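Side-chain contacts in Blr3880 protein (Bradyrhizobium japonicum, PDB 2OOD), which probably catalyses the zinc-dependent hydrolytic deamination of guanine to xanthine and ammonia, the opening step of guanine degradation: residues T233-N238 and G257-F262; I203-A208 and E214-C219; N280-M285 and G305-G310; K268-H273 and E387-D392. All blocks are in the same frame, centred on the assembly; numbering follows the deposited sequence.

Interaction 1 of 4, residues T233-N238 and G257-F262; sequences THISEN and GVYEKF. With ZN (zinc ion), chain B; GUN (guanine), chain C.
Ile235, just past the end of strand 230-234, and Tyr259, on helix 255-260, bring the two backbones closest, yet their CA atoms are still 9.2 Å apart, a gap bridged by the tyrosine side chain. Its CG lies anti to the carbonyl carbon (chi1 -62°), and the ring reaches the strand end hydroxyl first. Tyr259 OH donates to His234 O at 2.7 Å, with a C=O...donor angle of 166°, close to the direction of the carbonyl bond; the same hydroxyl takes a hydrogen bond from Ala208 N. Thr233 lays its CG2 methyl over one ring face, a CH-pi contact 4.0 Å from the Tyr259 ring centroid, while Ile235 CB meets the ring edge. Thr233 OG1 is hydrogen-bonded to Pro205 O. This is the C-terminal mouth of a barrel strand in the amidohydrolase TIM barrel, where His234 NE2 binds the zinc ion at 2.2 Å, together with His79, His81 and Asp326. A phenylalanine in place of Tyr259 would probably leave His234 O and Ala208 N without this partner and hold the zinc-binding segment less firmly. Farther along the loop, Glu237 OE1 lies 2.9 Å from guanine N1.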
# COMPACT_ATOMS: atom_id res chain seq x y z
N THR A 233 13.79 -17.52 -11.75
CA THR A 233 14.73 -16.41 -11.94
C THR A 233 14.05 -15.03 -12.03
O THR A 233 12.87 -14.90 -11.74
CB THR A 233 15.59 -16.63 -13.22
OG1 THR A 233 16.68 -15.71 -13.23
CG2 THR A 233 14.75 -16.44 -14.47
N HIS A 234 14.82 -14.02 -12.41
CA HIS A 234 14.31 -12.66 -12.57
C HIS A 234 14.50 -12.22 -14.01
O HIS A 234 15.45 -12.63 -14.67
CB HIS A 234 15.03 -11.69 -11.65
CG HIS A 234 14.89 -12.03 -10.21
ND1 HIS A 234 15.84 -12.77 -9.53
CD2 HIS A 234 13.92 -11.75 -9.31
CE1 HIS A 234 15.45 -12.93 -8.27
NE2 HIS A 234 14.29 -12.32 -8.12
N ILE A 235 13.60 -11.37 -14.50
CA ILE A 235 13.70 -10.92 -15.88
C ILE A 235 13.11 -9.52 -16.09
O ILE A 235 12.00 -9.23 -15.65
CB ILE A 235 12.97 -11.94 -16.81
CG1 ILE A 235 13.18 -11.60 -18.28
CG2 ILE A 235 11.49 -11.97 -16.50
CD1 ILE A 235 12.58 -12.62 -19.21
N SER A 236 13.88 -8.64 -16.73
CA SER A 236 13.43 -7.29 -17.05
C SER A 236 12.78 -6.48 -15.93
O SER A 236 11.72 -5.89 -16.13
CB SER A 236 12.44 -7.37 -18.21
OG SER A 236 12.95 -8.19 -19.23
N GLU A 237 13.42 -6.40 -14.77
CA GLU A 237 12.82 -5.66 -13.66
C GLU A 237 13.17 -4.18 -13.57
O GLU A 237 12.33 -3.37 -13.17
CB GLU A 237 13.17 -6.34 -12.33
CG GLU A 237 12.90 -5.48 -11.10
CD GLU A 237 13.34 -6.16 -9.80
OE1 GLU A 237 14.34 -6.92 -9.82
OE2 GLU A 237 12.69 -5.94 -8.76
N ASN A 238 14.39 -3.81 -13.94
CA ASN A 238 14.84 -2.43 -13.85
C ASN A 238 15.51 -1.99 -15.16
O ASN A 238 16.14 -2.80 -15.84
CB ASN A 238 15.82 -2.32 -12.68
CG ASN A 238 16.33 -0.91 -12.45
OD1 ASN A 238 15.70 -0.10 -11.76
ND2 ASN A 238 17.48 -0.60 -13.05
N GLY A 257 15.87 -13.49 -24.22
CA GLY A 257 16.75 -14.20 -25.14
C GLY A 257 17.93 -14.86 -24.45
O GLY A 257 18.40 -15.91 -24.89
N VAL A 258 18.40 -14.25 -23.37
CA VAL A 258 19.53 -14.80 -22.63
C VAL A 258 19.18 -16.18 -22.07
O VAL A 258 19.98 -17.11 -22.16
CB VAL A 258 19.92 -13.89 -21.46
CG1 VAL A 258 21.10 -14.49 -20.70
CG2 VAL A 258 20.25 -12.50 -21.97
N TYR A 259 17.98 -16.31 -21.50
CA TYR A 259 17.55 -17.58 -20.93
C TYR A 259 17.18 -18.62 -21.98
O TYR A 259 17.29 -19.81 -21.71
CB TYR A 259 16.35 -17.37 -20.00
CG TYR A 259 16.66 -16.49 -18.81
CD1 TYR A 259 17.71 -16.78 -17.96
CD2 TYR A 259 15.91 -15.35 -18.56
CE1 TYR A 259 18.02 -15.95 -16.90
CE2 TYR A 259 16.21 -14.52 -17.50
CZ TYR A 259 17.27 -14.82 -16.67
OH TYR A 259 17.58 -13.97 -15.63
N GLU A 260 16.72 -18.18 -23.15
CA GLU A 260 16.36 -19.12 -24.21
C GLU A 260 17.63 -19.73 -24.80
O GLU A 260 17.63 -20.88 -25.24
CB GLU A 260 15.57 -18.41 -25.31
CG GLU A 260 14.18 -18.00 -24.92
CD GLU A 260 13.57 -17.03 -25.92
OE1 GLU A 260 14.16 -15.94 -26.14
OE2 GLU A 260 12.51 -17.35 -26.49
N LYS A 261 18.70 -18.96 -24.81
CA LYS A 261 19.97 -19.42 -25.34
C LYS A 261 20.39 -20.69 -24.60
O LYS A 261 21.18 -21.48 -25.11
CB LYS A 261 21.05 -18.34 -25.16
CG LYS A 261 22.48 -18.79 -25.50
CD LYS A 261 23.52 -17.72 -25.14
CE LYS A 261 24.94 -18.20 -25.43
NZ LYS A 261 26.03 -17.33 -24.86
N PHE A 262 19.84 -20.89 -23.41
CA PHE A 262 20.19 -22.06 -22.61
C PHE A 262 19.02 -22.99 -22.31
O PHE A 262 19.06 -23.75 -21.35
CB PHE A 262 20.84 -21.61 -21.31
CG PHE A 262 22.11 -20.83 -21.51
CD1 PHE A 262 23.33 -21.48 -21.64
CD2 PHE A 262 22.09 -19.44 -21.56
CE1 PHE A 262 24.52 -20.76 -21.82
CE2 PHE A 262 23.27 -18.70 -21.74
CZ PHE A 262 24.48 -19.37 -21.87
ZN ZN B . 13.14 -11.28 -6.49
N9 GUN C . 17.43 -10.31 -8.85
C8 GUN C . 18.49 -9.48 -9.03
N7 GUN C . 18.22 -8.28 -8.60
C5 GUN C . 16.97 -8.26 -8.09
C6 GUN C . 16.14 -7.26 -7.48
O6 GUN C . 16.55 -6.10 -7.31
N1 GUN C . 14.87 -7.63 -7.07
C2 GUN C . 14.40 -8.92 -7.25
N2 GUN C . 13.13 -9.26 -6.82
N3 GUN C . 15.15 -9.85 -7.81
C4 GUN C . 16.43 -9.57 -8.24
O HOH W 1 13.09 -9.54 -4.63

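Interaction 2 of 4, residues I203-A208 and E214-C219; sequences ITPRFA and ELLKAC. With GUN (guanine), chain C.
Cys219 turns its SG anti to its own carbonyl carbon (chi1 -64°), which lays the sulfur against the ring of Pro205, while Ile203, with CG2 anti to the backbone N, sets that methyl against the CB of the same cysteine. The pair belongs to a beta-alpha-beta unit of the amidohydrolase TIM barrel: strand 199-205, helix 213-225 and strand 230-234. The axes of strand 203-205 and helix 214-219 run nearly antiparallel at 167° and approach to 8.8 Å, the usual return of a barrel helix along its strand. All the packing across this gap is apolar. Ile203 CG2 lies 3.7 Å from Cys219 CB, and one turn earlier on the helix Leu216 extends its CD2 to 3.7 Å from Pro205 CB, the two side chains crossing at about a right angle. Helix 179-193 flanks them, with Phe182 on Cys219 and Ile190 on Ile203.

Beyond Pro205 the chain runs from the strand end toward the active site. Arg206 NH2 forms a salt bridge with Glu107, and Arg206 O accepts a hydrogen bond from the zinc-binding His234. Phe207 points away from the helix and offers a ring face to guanine, whose C8 stands above the ring centre. With alanine at Phe207 the ring face over C8 is gone, and the imidazole side of guanine would probably be less firmly positioned. On the helix side, Pro205 CB touches both Leu216 CD2 and Cys219 SG, the sulfur at 3.5 Å.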
# COMPACT_ATOMS: atom_id res chain seq x y z
N ILE A 203 15.74 -24.99 -10.25
CA ILE A 203 17.09 -24.61 -10.67
C ILE A 203 17.01 -23.09 -10.54
O ILE A 203 16.12 -22.47 -11.12
CB ILE A 203 17.35 -24.94 -12.15
CG1 ILE A 203 16.97 -26.40 -12.44
CG2 ILE A 203 18.81 -24.69 -12.48
CD1 ILE A 203 17.86 -27.40 -11.79
N THR A 204 17.93 -22.48 -9.81
CA THR A 204 17.82 -21.05 -9.64
C THR A 204 18.96 -20.10 -9.95
O THR A 204 19.75 -19.75 -9.07
CB THR A 204 17.34 -20.72 -8.21
OG1 THR A 204 16.13 -21.43 -7.94
CG2 THR A 204 17.06 -19.23 -8.07
N PRO A 205 19.07 -19.67 -11.22
CA PRO A 205 20.12 -18.73 -11.57
C PRO A 205 19.47 -17.40 -11.16
O PRO A 205 18.49 -16.97 -11.77
CB PRO A 205 20.23 -18.88 -13.08
CG PRO A 205 18.82 -19.18 -13.48
CD PRO A 205 18.40 -20.19 -12.43
N ARG A 206 19.98 -16.76 -10.11
CA ARG A 206 19.39 -15.53 -9.62
C ARG A 206 18.88 -14.59 -10.71
O ARG A 206 17.68 -14.30 -10.77
CB ARG A 206 20.38 -14.80 -8.72
CG ARG A 206 19.75 -13.69 -7.94
CD ARG A 206 20.39 -13.60 -6.60
NE ARG A 206 19.80 -12.54 -5.78
CZ ARG A 206 20.02 -12.39 -4.49
NH1 ARG A 206 20.82 -13.23 -3.84
NH2 ARG A 206 19.44 -11.40 -3.83
N PHE A 207 19.77 -14.12 -11.58
CA PHE A 207 19.37 -13.25 -12.67
C PHE A 207 20.52 -13.03 -13.64
O PHE A 207 21.68 -12.94 -13.24
CB PHE A 207 18.82 -11.92 -12.13
CG PHE A 207 19.86 -11.03 -11.51
CD1 PHE A 207 20.79 -11.53 -10.61
CD2 PHE A 207 19.89 -9.67 -11.82
CE1 PHE A 207 21.75 -10.69 -10.02
CE2 PHE A 207 20.85 -8.82 -11.24
CZ PHE A 207 21.77 -9.33 -10.34
N ALA A 208 20.19 -12.98 -14.93
CA ALA A 208 21.17 -12.82 -16.00
C ALA A 208 22.29 -11.87 -15.65
O ALA A 208 23.47 -12.18 -15.85
CB ALA A 208 20.49 -12.39 -17.29
N GLU A 214 28.70 -19.45 -18.06
CA GLU A 214 29.03 -20.78 -17.55
C GLU A 214 27.96 -21.20 -16.53
O GLU A 214 27.47 -22.34 -16.56
CB GLU A 214 30.41 -20.82 -16.87
CG GLU A 214 31.57 -20.43 -17.76
CD GLU A 214 31.89 -18.94 -17.67
OE1 GLU A 214 32.34 -18.51 -16.57
OE2 GLU A 214 31.68 -18.22 -18.68
N LEU A 215 27.61 -20.27 -15.64
CA LEU A 215 26.60 -20.53 -14.62
C LEU A 215 25.27 -20.88 -15.29
O LEU A 215 24.58 -21.81 -14.86
CB LEU A 215 26.43 -19.30 -13.73
CG LEU A 215 25.38 -19.41 -12.62
CD1 LEU A 215 25.71 -20.59 -11.73
CD2 LEU A 215 25.34 -18.12 -11.81
N LEU A 216 24.91 -20.16 -16.34
CA LEU A 216 23.66 -20.44 -17.03
C LEU A 216 23.77 -21.74 -17.81
O LEU A 216 22.78 -22.44 -18.01
CB LEU A 216 23.29 -19.30 -17.97
CG LEU A 216 22.85 -18.00 -17.29
CD1 LEU A 216 22.65 -16.91 -18.32
CD2 LEU A 216 21.56 -18.24 -16.52
N LYS A 217 24.98 -22.07 -18.25
CA LYS A 217 25.18 -23.31 -18.99
C LYS A 217 25.02 -24.47 -18.00
O LYS A 217 24.55 -25.56 -18.36
CB LYS A 217 26.57 -23.34 -19.66
CG LYS A 217 26.68 -24.39 -20.76
CD LYS A 217 28.02 -24.35 -21.51
CE LYS A 217 28.07 -23.25 -22.61
NZ LYS A 217 28.16 -21.82 -22.11
N ALA A 218 25.38 -24.21 -16.75
CA ALA A 218 25.26 -25.19 -15.68
C ALA A 218 23.77 -25.44 -15.40
O ALA A 218 23.35 -26.59 -15.22
CB ALA A 218 25.96 -24.68 -14.42
N CYS A 219 22.99 -24.37 -15.36
CA CYS A 219 21.55 -24.47 -15.11
C CYS A 219 20.94 -25.28 -16.24
O CYS A 219 20.02 -26.06 -16.03
CB CYS A 219 20.89 -23.09 -15.08
SG CYS A 219 21.45 -22.04 -13.74
N9 GUN C . 17.43 -10.31 -8.85
C8 GUN C . 18.49 -9.48 -9.03
N7 GUN C . 18.22 -8.28 -8.60
C5 GUN C . 16.97 -8.26 -8.09
C6 GUN C . 16.14 -7.26 -7.48
O6 GUN C . 16.55 -6.10 -7.31
N1 GUN C . 14.87 -7.63 -7.07
C2 GUN C . 14.40 -8.92 -7.25
N2 GUN C . 13.13 -9.26 -6.82
N3 GUN C . 15.15 -9.85 -7.81
C4 GUN C . 16.43 -9.57 -8.24

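Interaction 3 of 4, residues N280-M285 and G305-G310; sequences NEFRRM and GLFRLG
Phe282 meets a guanidinium group with its ring edge rather than its face: CE2 comes over one face of the Arg308 group, 4.0 Å from NH1, and the two planes stand 70° apart. The next ring atom round, Phe282 CZ, touches Phe307 CE1, also at 4.0 Å, so one aromatic edge serves two consecutive residues of the other segment. The side chain spans a wide gap, for the nearest CA atoms, those of Phe282 and Arg308, are 10.3 Å apart. Arg308 reaches back because its chain bends at chi3 (62°), which swings the guanidinium toward helix 279-288. Its backbone forms the centre of an inverse gamma turn, closed by Leu309 N to Phe307 O at 2.9 Å, and Arg308 occupies the N-cap position of helix 309-312. Phe307 is held from other sides as well: its ring stacks with that of Phe294, and its carbonyl accepts a hydrogen bond from Asn349 ND2. Arg311 and Ala312 add further contacts to Phe282. The Phe307 side chain is about 13 Å from the zinc ion, so this is structural packing, joining helix 279-288 of the TIM barrel to the turn that starts helix 309-312.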
# COMPACT_ATOMS: atom_id res chain seq x y z
N ASN A 280 6.83 -8.86 -27.86
CA ASN A 280 7.43 -10.02 -28.50
C ASN A 280 7.83 -11.02 -27.42
O ASN A 280 7.56 -12.21 -27.53
CB ASN A 280 8.66 -9.59 -29.31
CG ASN A 280 9.36 -10.76 -29.97
OD1 ASN A 280 8.72 -11.59 -30.61
ND2 ASN A 280 10.68 -10.83 -29.82
N GLU A 281 8.47 -10.52 -26.37
CA GLU A 281 8.89 -11.38 -25.27
C GLU A 281 7.68 -12.03 -24.62
O GLU A 281 7.72 -13.21 -24.26
CB GLU A 281 9.72 -10.59 -24.25
CG GLU A 281 11.14 -10.29 -24.73
CD GLU A 281 11.92 -9.40 -23.78
OE1 GLU A 281 11.47 -8.26 -23.53
OE2 GLU A 281 12.98 -9.84 -23.29
N PHE A 282 6.59 -11.28 -24.46
CA PHE A 282 5.39 -11.85 -23.87
C PHE A 282 4.87 -12.96 -24.78
O PHE A 282 4.58 -14.06 -24.31
CB PHE A 282 4.30 -10.79 -23.69
CG PHE A 282 4.39 -10.04 -22.39
CD1 PHE A 282 4.36 -10.71 -21.18
CD2 PHE A 282 4.45 -8.65 -22.37
CE1 PHE A 282 4.39 -10.01 -19.96
CE2 PHE A 282 4.48 -7.95 -21.16
CZ PHE A 282 4.45 -8.63 -19.96
N ARG A 283 4.76 -12.68 -26.08
CA ARG A 283 4.27 -13.69 -27.01
C ARG A 283 5.12 -14.95 -27.00
O ARG A 283 4.58 -16.05 -27.09
CB ARG A 283 4.20 -13.13 -28.44
CG ARG A 283 3.03 -12.19 -28.71
CD ARG A 283 2.82 -11.96 -30.21
NE ARG A 283 4.05 -11.49 -30.87
CZ ARG A 283 4.44 -10.22 -30.93
NH1 ARG A 283 3.69 -9.25 -30.39
NH2 ARG A 283 5.60 -9.91 -31.51
N ARG A 284 6.43 -14.81 -26.89
CA ARG A 284 7.32 -15.97 -26.88
C ARG A 284 7.06 -16.83 -25.65
O ARG A 284 6.99 -18.06 -25.75
CB ARG A 284 8.78 -15.53 -26.90
CG ARG A 284 9.15 -14.68 -28.11
CD ARG A 284 10.49 -15.08 -28.65
NE ARG A 284 11.59 -14.80 -27.73
CZ ARG A 284 12.04 -13.58 -27.47
NH1 ARG A 284 11.49 -12.53 -28.05
NH2 ARG A 284 13.07 -13.42 -26.64
N MSE A 285 6.92 -16.20 -24.49
CA MSE A 285 6.66 -16.95 -23.26
C MSE A 285 5.32 -17.67 -23.37
O MSE A 285 5.21 -18.85 -23.05
CB MSE A 285 6.66 -16.01 -22.06
CG MSE A 285 7.98 -15.31 -21.85
SE MSE A 285 7.94 -14.08 -20.34
CE MSE A 285 8.08 -15.41 -18.91
N GLY A 305 8.66 0.25 -11.75
CA GLY A 305 7.65 0.72 -12.68
C GLY A 305 6.32 0.01 -12.61
O GLY A 305 6.00 -0.65 -11.63
N LEU A 306 5.53 0.13 -13.68
CA LEU A 306 4.21 -0.48 -13.75
C LEU A 306 4.15 -1.67 -14.70
O LEU A 306 4.22 -1.52 -15.91
CB LEU A 306 3.19 0.57 -14.19
CG LEU A 306 3.10 1.87 -13.39
CD1 LEU A 306 2.14 2.82 -14.08
CD2 LEU A 306 2.64 1.59 -11.98
N PHE A 307 4.02 -2.86 -14.12
CA PHE A 307 3.92 -4.09 -14.89
C PHE A 307 2.69 -4.00 -15.78
O PHE A 307 1.61 -3.63 -15.32
CB PHE A 307 3.78 -5.28 -13.94
CG PHE A 307 3.55 -6.59 -14.63
CD1 PHE A 307 4.58 -7.22 -15.31
CD2 PHE A 307 2.30 -7.19 -14.61
CE1 PHE A 307 4.36 -8.43 -15.97
CE2 PHE A 307 2.07 -8.40 -15.26
CZ PHE A 307 3.10 -9.02 -15.94
N ARG A 308 2.84 -4.33 -17.05
CA ARG A 308 1.73 -4.26 -18.00
C ARG A 308 0.80 -5.47 -17.87
O ARG A 308 0.81 -6.38 -18.69
CB ARG A 308 2.28 -4.13 -19.42
CG ARG A 308 3.10 -2.86 -19.64
CD ARG A 308 4.07 -3.00 -20.79
NE ARG A 308 3.39 -3.25 -22.05
CZ ARG A 308 3.91 -3.94 -23.06
NH1 ARG A 308 5.12 -4.45 -22.98
NH2 ARG A 308 3.20 -4.10 -24.17
N LEU A 309 -0.01 -5.44 -16.82
CA LEU A 309 -0.95 -6.51 -16.54
C LEU A 309 -1.89 -6.80 -17.71
O LEU A 309 -2.15 -7.97 -18.02
CB LEU A 309 -1.76 -6.14 -15.29
CG LEU A 309 -2.83 -7.12 -14.80
CD1 LEU A 309 -2.19 -8.49 -14.56
CD2 LEU A 309 -3.46 -6.58 -13.54
N GLY A 310 -2.39 -5.75 -18.35
CA GLY A 310 -3.29 -5.93 -19.48
C GLY A 310 -2.69 -6.65 -20.68
O GLY A 310 -3.42 -7.25 -21.47

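Interaction 4 of 4, residues K268-H273 and E387-D392; sequences KFSGGH and EGLYID. With GUN (guanine), chain C.
Lys268 and Tyr390 bring the backbones within 6.1 Å, CA to CA, where the residue leading into strand 269-272 faces the turn that ends helix 383-388. That turn is a Schellman motif, with Tyr390 leaving the helix at a positive phi of 58°. The Tyr390 ring lies beside the backbone of Lys268, its CD2 3.3 Å from Lys268 N, and the aliphatic parts meet at Lys268 CG and Tyr390 CB, 4.1 Å apart. The polar ends go elsewhere: Lys268 NZ is hydrogen-bonded to Asp228 O and makes a cation-pi contact with Trp230, while Tyr390 OH is hydrogen-bonded to Gly289 O. Leu389, just past the helix, points its CB away, but its CD2 branch curls back to 3.8 Å from Ser270 OG, farther into the strand.

Two waters fill out the interface, both donating to Gly388 O near the helix end. One also donates to Phe269 O at 3.0 Å; the other is hydrogen-bonded to Ser270 OG at 2.7 Å, so the strand is tied to the helix terminus through solvent. Leu389 also touches Gln136 of strand 132-138. The strand runs on to His273 of the guanine pocket, whose ring packs edge-to-face with His79; the contact with 387-392 therefore lies at the N-terminal end of a TIM-barrel strand, the end away from the active site.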
# COMPACT_ATOMS: atom_id res chain seq x y z
N LYS A 268 7.22 -24.57 -16.30
CA LYS A 268 7.85 -24.53 -14.99
C LYS A 268 8.93 -23.46 -14.85
O LYS A 268 9.73 -23.49 -13.91
CB LYS A 268 8.42 -25.90 -14.63
CG LYS A 268 7.36 -26.97 -14.39
CD LYS A 268 7.97 -28.30 -14.00
CE LYS A 268 6.91 -29.36 -13.78
NZ LYS A 268 7.48 -30.64 -13.28
N PHE A 269 8.97 -22.53 -15.79
CA PHE A 269 9.92 -21.43 -15.74
C PHE A 269 9.18 -20.21 -15.20
O PHE A 269 8.06 -19.92 -15.63
CB PHE A 269 10.45 -21.08 -17.13
CG PHE A 269 11.25 -19.79 -17.18
CD1 PHE A 269 12.63 -19.81 -17.06
CD2 PHE A 269 10.61 -18.56 -17.36
CE1 PHE A 269 13.38 -18.62 -17.14
CE2 PHE A 269 11.36 -17.38 -17.44
CZ PHE A 269 12.73 -17.42 -17.33
N SER A 270 9.78 -19.50 -14.26
CA SER A 270 9.14 -18.31 -13.71
C SER A 270 10.11 -17.15 -13.79
O SER A 270 11.22 -17.22 -13.25
CB SER A 270 8.72 -18.55 -12.26
OG SER A 270 7.64 -19.46 -12.18
N GLY A 271 9.70 -16.09 -14.48
CA GLY A 271 10.54 -14.91 -14.60
C GLY A 271 9.92 -13.79 -13.78
O GLY A 271 8.87 -13.28 -14.15
N GLY A 272 10.56 -13.41 -12.68
CA GLY A 272 10.00 -12.36 -11.85
C GLY A 272 10.02 -10.96 -12.41
O GLY A 272 10.99 -10.57 -13.06
N HIS A 273 8.96 -10.20 -12.16
CA HIS A 273 8.85 -8.81 -12.60
C HIS A 273 8.83 -8.63 -14.12
O HIS A 273 9.88 -8.45 -14.74
CB HIS A 273 10.02 -7.99 -12.06
CG HIS A 273 10.24 -8.14 -10.59
ND1 HIS A 273 11.27 -8.89 -10.07
CD2 HIS A 273 9.60 -7.59 -9.53
CE1 HIS A 273 11.26 -8.80 -8.75
NE2 HIS A 273 10.26 -8.01 -8.40
N GLU A 387 -1.78 -22.65 -11.52
CA GLU A 387 -1.55 -22.99 -12.93
C GLU A 387 -0.26 -22.33 -13.43
O GLU A 387 0.45 -22.90 -14.25
CB GLU A 387 -2.74 -22.55 -13.79
CG GLU A 387 -4.08 -23.03 -13.25
CD GLU A 387 -5.25 -22.68 -14.16
OE1 GLU A 387 -5.18 -21.66 -14.88
OE2 GLU A 387 -6.24 -23.44 -14.14
N GLY A 388 0.02 -21.12 -12.93
CA GLY A 388 1.22 -20.40 -13.32
C GLY A 388 2.49 -21.07 -12.82
O GLY A 388 3.56 -20.91 -13.41
N LEU A 389 2.36 -21.81 -11.73
CA LEU A 389 3.49 -22.53 -11.14
C LEU A 389 3.43 -24.02 -11.49
O LEU A 389 4.26 -24.81 -11.05
CB LEU A 389 3.50 -22.36 -9.62
CG LEU A 389 4.01 -21.02 -9.08
CD1 LEU A 389 3.83 -20.95 -7.57
CD2 LEU A 389 5.48 -20.86 -9.45
N TYR A 390 2.45 -24.39 -12.30
CA TYR A 390 2.28 -25.77 -12.72
C TYR A 390 2.12 -26.73 -11.56
O TYR A 390 2.75 -27.78 -11.54
CB TYR A 390 3.46 -26.20 -13.58
CG TYR A 390 3.39 -25.67 -14.99
CD1 TYR A 390 2.61 -26.30 -15.95
CD2 TYR A 390 4.10 -24.54 -15.37
CE1 TYR A 390 2.53 -25.81 -17.25
CE2 TYR A 390 4.02 -24.03 -16.67
CZ TYR A 390 3.24 -24.67 -17.61
OH TYR A 390 3.18 -24.18 -18.91
N ILE A 391 1.30 -26.35 -10.59
CA ILE A 391 1.02 -27.20 -9.44
C ILE A 391 -0.49 -27.19 -9.23
O ILE A 391 -0.98 -27.44 -8.13
CB ILE A 391 1.71 -26.68 -8.15
CG1 ILE A 391 1.34 -25.23 -7.89
CG2 ILE A 391 3.21 -26.83 -8.27
CD1 ILE A 391 1.90 -24.69 -6.59
N ASP A 392 -1.21 -26.89 -10.30
CA ASP A 392 -2.66 -26.83 -10.24
C ASP A 392 -3.29 -28.21 -10.13
O ASP A 392 -4.51 -28.33 -9.94
CB ASP A 392 -3.22 -26.07 -11.45
CG ASP A 392 -2.73 -26.63 -12.77
OD1 ASP A 392 -1.51 -26.71 -12.97
OD2 ASP A 392 -3.59 -26.97 -13.61
N9 GUN C . 17.43 -10.31 -8.85
C8 GUN C . 18.49 -9.48 -9.03
N7 GUN C . 18.22 -8.28 -8.60
C5 GUN C . 16.97 -8.26 -8.09
C6 GUN C . 16.14 -7.26 -7.48
O6 GUN C . 16.55 -6.10 -7.31
N1 GUN C . 14.87 -7.63 -7.07
C2 GUN C . 14.40 -8.92 -7.25
N2 GUN C . 13.13 -9.26 -6.82
N3 GUN C . 15.15 -9.85 -7.81
C4 GUN C . 16.43 -9.57 -8.24
O HOH W 2 5.94 -21.93 -15.10
O HOH W 3 5.09 -18.67 -11.78

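In the fold
Along the chain interaction 2 comes first, then interaction 1; interaction 3 falls wholly between the two halves of interaction 4. Interactions 2, 1 and 4 each take one of three neighbouring parallel barrel strands, 199-205, 230-234 and 269-272 in turn. Their centres are about 10 Å apart for interactions 1 and 2 and about 14 Å for 1 and 4, and each includes a segment reaching guanine. Backbone bonds from Thr233 to Ser270 and Gly272 join interactions 1 and 4. Interaction 3, about 13 Å from interaction 1 between centres, is linked to it by the Glu260-Arg284 salt bridge. Consecutive strand ends thus supply part of the guanine pocket, with the barrel helices 213-225 and 255-260 packed outside them.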